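Local coordinates for putative type VI secretion protein (PDB 6SKI), which probably hydrolyses phospholipids as a toxic effector of the bacterial type VI secretion system, loaded onto the VgrG spike for delivery, at residues G251-S263 with P504-P516. Residues are numbered along the deposited sequence; the frame is centred on the assembly and turned at random.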
# COMPACT_ATOMS: atom_id res chain seq x y z
N GLY A 251 3.63 -0.41 13.26
CA GLY A 251 4.61 -0.87 14.21
C GLY A 251 5.76 0.11 14.35
O GLY A 251 5.65 1.30 14.04
N GLY A 252 6.88 -0.41 14.82
CA GLY A 252 8.06 0.43 14.98
C GLY A 252 9.25 -0.41 15.37
O GLY A 252 9.17 -1.63 15.50
N ILE A 253 10.38 0.27 15.55
CA ILE A 253 11.61 -0.35 16.01
C ILE A 253 12.21 0.37 17.20
O ILE A 253 13.33 0.04 17.61
CB ILE A 253 12.65 -0.45 14.87
CG1 ILE A 253 13.07 0.94 14.41
CG2 ILE A 253 12.10 -1.26 13.72
CD1 ILE A 253 14.51 1.03 13.98
N SER A 254 11.51 1.35 17.78
CA SER A 254 12.10 2.18 18.82
C SER A 254 12.43 1.36 20.07
O SER A 254 13.42 1.65 20.76
CB SER A 254 11.17 3.33 19.17
OG SER A 254 9.84 2.87 19.36
N ASN A 255 11.63 0.35 20.38
CA ASN A 255 11.82 -0.44 21.58
C ASN A 255 12.55 -1.75 21.32
O ASN A 255 12.72 -2.54 22.25
CB ASN A 255 10.47 -0.73 22.24
CG ASN A 255 9.74 0.53 22.64
OD1 ASN A 255 10.35 1.52 23.02
ND2 ASN A 255 8.42 0.50 22.54
N PHE A 256 12.98 -2.00 20.09
CA PHE A 256 13.79 -3.17 19.78
C PHE A 256 15.24 -2.88 20.13
O PHE A 256 15.85 -1.99 19.53
CB PHE A 256 13.67 -3.55 18.30
CG PHE A 256 12.37 -4.20 17.94
CD1 PHE A 256 12.33 -5.53 17.58
CD2 PHE A 256 11.20 -3.47 17.94
CE1 PHE A 256 11.14 -6.13 17.25
CE2 PHE A 256 10.01 -4.06 17.60
CZ PHE A 256 9.98 -5.39 17.25
N PHE A 257 15.79 -3.63 21.08
CA PHE A 257 17.15 -3.38 21.54
C PHE A 257 18.16 -3.54 20.41
O PHE A 257 19.14 -2.80 20.33
CB PHE A 257 17.49 -4.32 22.69
CG PHE A 257 18.92 -4.25 23.12
CD1 PHE A 257 19.38 -3.20 23.89
CD2 PHE A 257 19.81 -5.24 22.77
CE1 PHE A 257 20.69 -3.13 24.29
CE2 PHE A 257 21.13 -5.18 23.16
CZ PHE A 257 21.57 -4.13 23.92
N ASP A 258 17.92 -4.51 19.52
CA ASP A 258 18.93 -4.86 18.52
C ASP A 258 19.09 -3.77 17.47
O ASP A 258 20.20 -3.53 16.99
CB ASP A 258 18.56 -6.18 17.86
CG ASP A 258 18.35 -7.29 18.87
OD1 ASP A 258 17.23 -7.42 19.40
OD2 ASP A 258 19.32 -8.04 19.14
N ILE A 259 18.00 -3.11 17.08
CA ILE A 259 17.97 -2.30 15.87
C ILE A 259 17.48 -0.88 16.09
O ILE A 259 17.38 -0.12 15.13
CB ILE A 259 17.14 -2.99 14.77
CG1 ILE A 259 15.76 -3.34 15.32
CG2 ILE A 259 17.84 -4.23 14.27
CD1 ILE A 259 14.95 -4.22 14.40
N ASN A 260 17.15 -0.49 17.33
CA ASN A 260 16.62 0.85 17.54
C ASN A 260 17.64 1.94 17.23
O ASN A 260 17.27 3.11 17.14
CB ASN A 260 16.11 1.02 18.97
CG ASN A 260 17.13 0.62 20.01
OD1 ASN A 260 18.31 0.44 19.71
ND2 ASN A 260 16.67 0.47 21.25
N GLY A 261 18.92 1.58 17.08
CA GLY A 261 19.92 2.59 16.79
C GLY A 261 19.72 3.24 15.43
O GLY A 261 20.01 4.43 15.26
N ARG A 262 19.24 2.48 14.46
CA ARG A 262 19.00 3.02 13.13
C ARG A 262 18.01 4.18 13.18
O ARG A 262 16.99 4.12 13.87
CB ARG A 262 18.47 1.92 12.20
CG ARG A 262 18.11 2.40 10.80
CD ARG A 262 19.33 2.43 9.90
NE ARG A 262 20.13 1.21 9.99
CZ ARG A 262 20.00 0.18 9.17
NH1 ARG A 262 20.77 -0.89 9.33
NH2 ARG A 262 19.10 0.20 8.20
N SER A 263 18.33 5.24 12.45
CA SER A 263 17.48 6.42 12.40
C SER A 263 16.24 6.15 11.56
O SER A 263 16.16 5.16 10.83
CB SER A 263 18.25 7.61 11.84
OG SER A 263 19.04 7.23 10.72
N PRO A 504 9.75 -7.81 30.83
CA PRO A 504 8.48 -7.56 31.52
C PRO A 504 8.40 -6.20 32.19
O PRO A 504 7.30 -5.67 32.37
CB PRO A 504 8.41 -8.70 32.54
CG PRO A 504 9.84 -9.06 32.76
CD PRO A 504 10.41 -9.00 31.38
N THR A 505 9.53 -5.62 32.57
CA THR A 505 9.54 -4.35 33.29
C THR A 505 9.69 -3.15 32.36
O THR A 505 8.99 -2.15 32.54
CB THR A 505 10.68 -4.33 34.31
OG1 THR A 505 10.55 -5.47 35.18
CG2 THR A 505 10.63 -3.07 35.14
N THR A 506 10.58 -3.23 31.38
CA THR A 506 10.84 -2.11 30.49
C THR A 506 10.00 -2.15 29.23
O THR A 506 9.67 -1.10 28.67
CB THR A 506 12.32 -2.07 30.11
OG1 THR A 506 13.12 -2.38 31.25
CG2 THR A 506 12.71 -0.70 29.60
N GLY A 507 9.64 -3.34 28.76
CA GLY A 507 8.98 -3.49 27.48
C GLY A 507 9.92 -3.51 26.30
O GLY A 507 9.46 -3.47 25.16
N GLU A 508 11.23 -3.56 26.55
CA GLU A 508 12.20 -3.63 25.47
C GLU A 508 12.14 -5.00 24.81
O GLU A 508 12.00 -6.02 25.48
CB GLU A 508 13.60 -3.36 26.01
CG GLU A 508 14.67 -3.24 24.95
CD GLU A 508 15.81 -2.35 25.39
OE1 GLU A 508 15.97 -2.16 26.61
OE2 GLU A 508 16.53 -1.83 24.52
N ILE A 509 12.27 -5.02 23.49
CA ILE A 509 12.19 -6.25 22.71
C ILE A 509 13.60 -6.71 22.37
O ILE A 509 14.45 -5.90 21.98
CB ILE A 509 11.35 -6.07 21.43
CG1 ILE A 509 9.96 -5.54 21.78
CG2 ILE A 509 11.24 -7.37 20.68
CD1 ILE A 509 9.72 -4.12 21.35
N PHE A 510 13.84 -8.00 22.52
CA PHE A 510 15.14 -8.62 22.28
C PHE A 510 14.91 -9.75 21.29
O PHE A 510 14.22 -10.72 21.61
CB PHE A 510 15.75 -9.14 23.58
CG PHE A 510 16.16 -8.06 24.53
CD1 PHE A 510 15.27 -7.57 25.47
CD2 PHE A 510 17.43 -7.53 24.49
CE1 PHE A 510 15.64 -6.57 26.34
CE2 PHE A 510 17.81 -6.54 25.37
CZ PHE A 510 16.91 -6.06 26.29
N ILE A 511 15.47 -9.61 20.09
CA ILE A 511 15.30 -10.63 19.07
C ILE A 511 16.14 -11.84 19.43
O ILE A 511 17.30 -11.72 19.83
CB ILE A 511 15.67 -10.07 17.69
CG1 ILE A 511 14.81 -8.85 17.37
CG2 ILE A 511 15.52 -11.14 16.63
CD1 ILE A 511 15.14 -8.21 16.05
N HIS A 512 15.55 -13.03 19.30
CA HIS A 512 16.28 -14.27 19.51
C HIS A 512 17.16 -14.50 18.29
O HIS A 512 16.70 -15.00 17.26
CB HIS A 512 15.32 -15.43 19.74
CG HIS A 512 14.76 -15.47 21.13
ND1 HIS A 512 13.62 -16.15 21.45
CD2 HIS A 512 15.20 -14.90 22.27
CE1 HIS A 512 13.37 -16.01 22.74
NE2 HIS A 512 14.31 -15.25 23.26
N ARG A 513 18.44 -14.15 18.41
CA ARG A 513 19.35 -14.14 17.28
C ARG A 513 19.94 -15.51 16.98
O ARG A 513 20.62 -15.66 15.96
CB ARG A 513 20.48 -13.14 17.54
CG ARG A 513 19.99 -11.70 17.60
CD ARG A 513 21.12 -10.67 17.61
NE ARG A 513 22.09 -10.87 18.69
CZ ARG A 513 23.23 -11.55 18.57
NH1 ARG A 513 23.56 -12.08 17.40
NH2 ARG A 513 24.04 -11.68 19.61
N PHE A 514 19.70 -16.50 17.84
CA PHE A 514 20.24 -17.84 17.66
C PHE A 514 19.14 -18.88 17.48
O PHE A 514 19.42 -20.08 17.56
CB PHE A 514 21.14 -18.21 18.84
CG PHE A 514 22.17 -17.17 19.15
CD1 PHE A 514 22.24 -16.60 20.40
CD2 PHE A 514 23.06 -16.75 18.17
CE1 PHE A 514 23.18 -15.64 20.69
CE2 PHE A 514 24.00 -15.79 18.45
CZ PHE A 514 24.06 -15.23 19.71
N GLY A 515 17.90 -18.45 17.25
CA GLY A 515 16.79 -19.36 17.14
C GLY A 515 15.84 -19.21 18.32
O GLY A 515 16.19 -18.64 19.35
N PRO A 516 14.63 -19.73 18.17
CA PRO A 516 13.65 -19.62 19.26
C PRO A 516 14.10 -20.38 20.50
O PRO A 516 14.64 -21.48 20.41
CB PRO A 516 12.38 -20.22 18.66
CG PRO A 516 12.88 -21.15 17.60
CD PRO A 516 14.08 -20.46 17.02
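Phe-256 and Ile-509 meet through both backbone and side chain, forming a single beta bridge with their CA atoms 4.5 Å apart. Two nearly straight bonds flank it: Ile-509 N donates to Asn-255 O (2.8 Å), and Phe-257 N to Ile-509 O (2.8 Å). The loop 251-263 adds one bridge to the short strand 509-511, which pairs with strand 500-502.

A side-chain bond extends the pairing beyond the single bridge. Asp-258 OD1 accepts from Ile-511 N at 2.9 Å; the N-H meets its syn side, 28° out of the carboxylate plane. With CG turned beside its own backbone N, the carboxylate takes the place of a backbone acceptor. Asp-258 OD2 faces the edge of the Arg-513 guanidinium, but the salt bridge, 4.0 Å to NE, is long.

On the buried side, Ile-509 covers one face of the Phe-256 ring: CG2 lies 4.0 Å from the ring centroid, 27° off the normal, a CH-pi contact. Ile-511 comes in at the edge of that ring, its CG1 4.1 Å from Phe-256 CD1. Leu-146 of helix 144-154 and Leu-500 also pack on Ile-511.

On the more exposed side, the Phe-257 side chain swings opposite its own amide nitrogen and sets its ring obliquely beside Phe-510. The ring centroids are 5.1 Å apart and the planes at 34°. Glu-508, its chain extended, brings OE2 to the Phe-257 ring edge, in plane.

The chemistry is divided: straight amide bonds fix the register, Ile-509 covers one face of Phe-256 and Ile-511 meets its edge, and the aspartate satisfies the amide of Ile-511. Together they join a loop within the probable hydrolase domain to a small hairpin distant in sequence, while the acidic OE2 would probably be drawn to the electropositive ring edge.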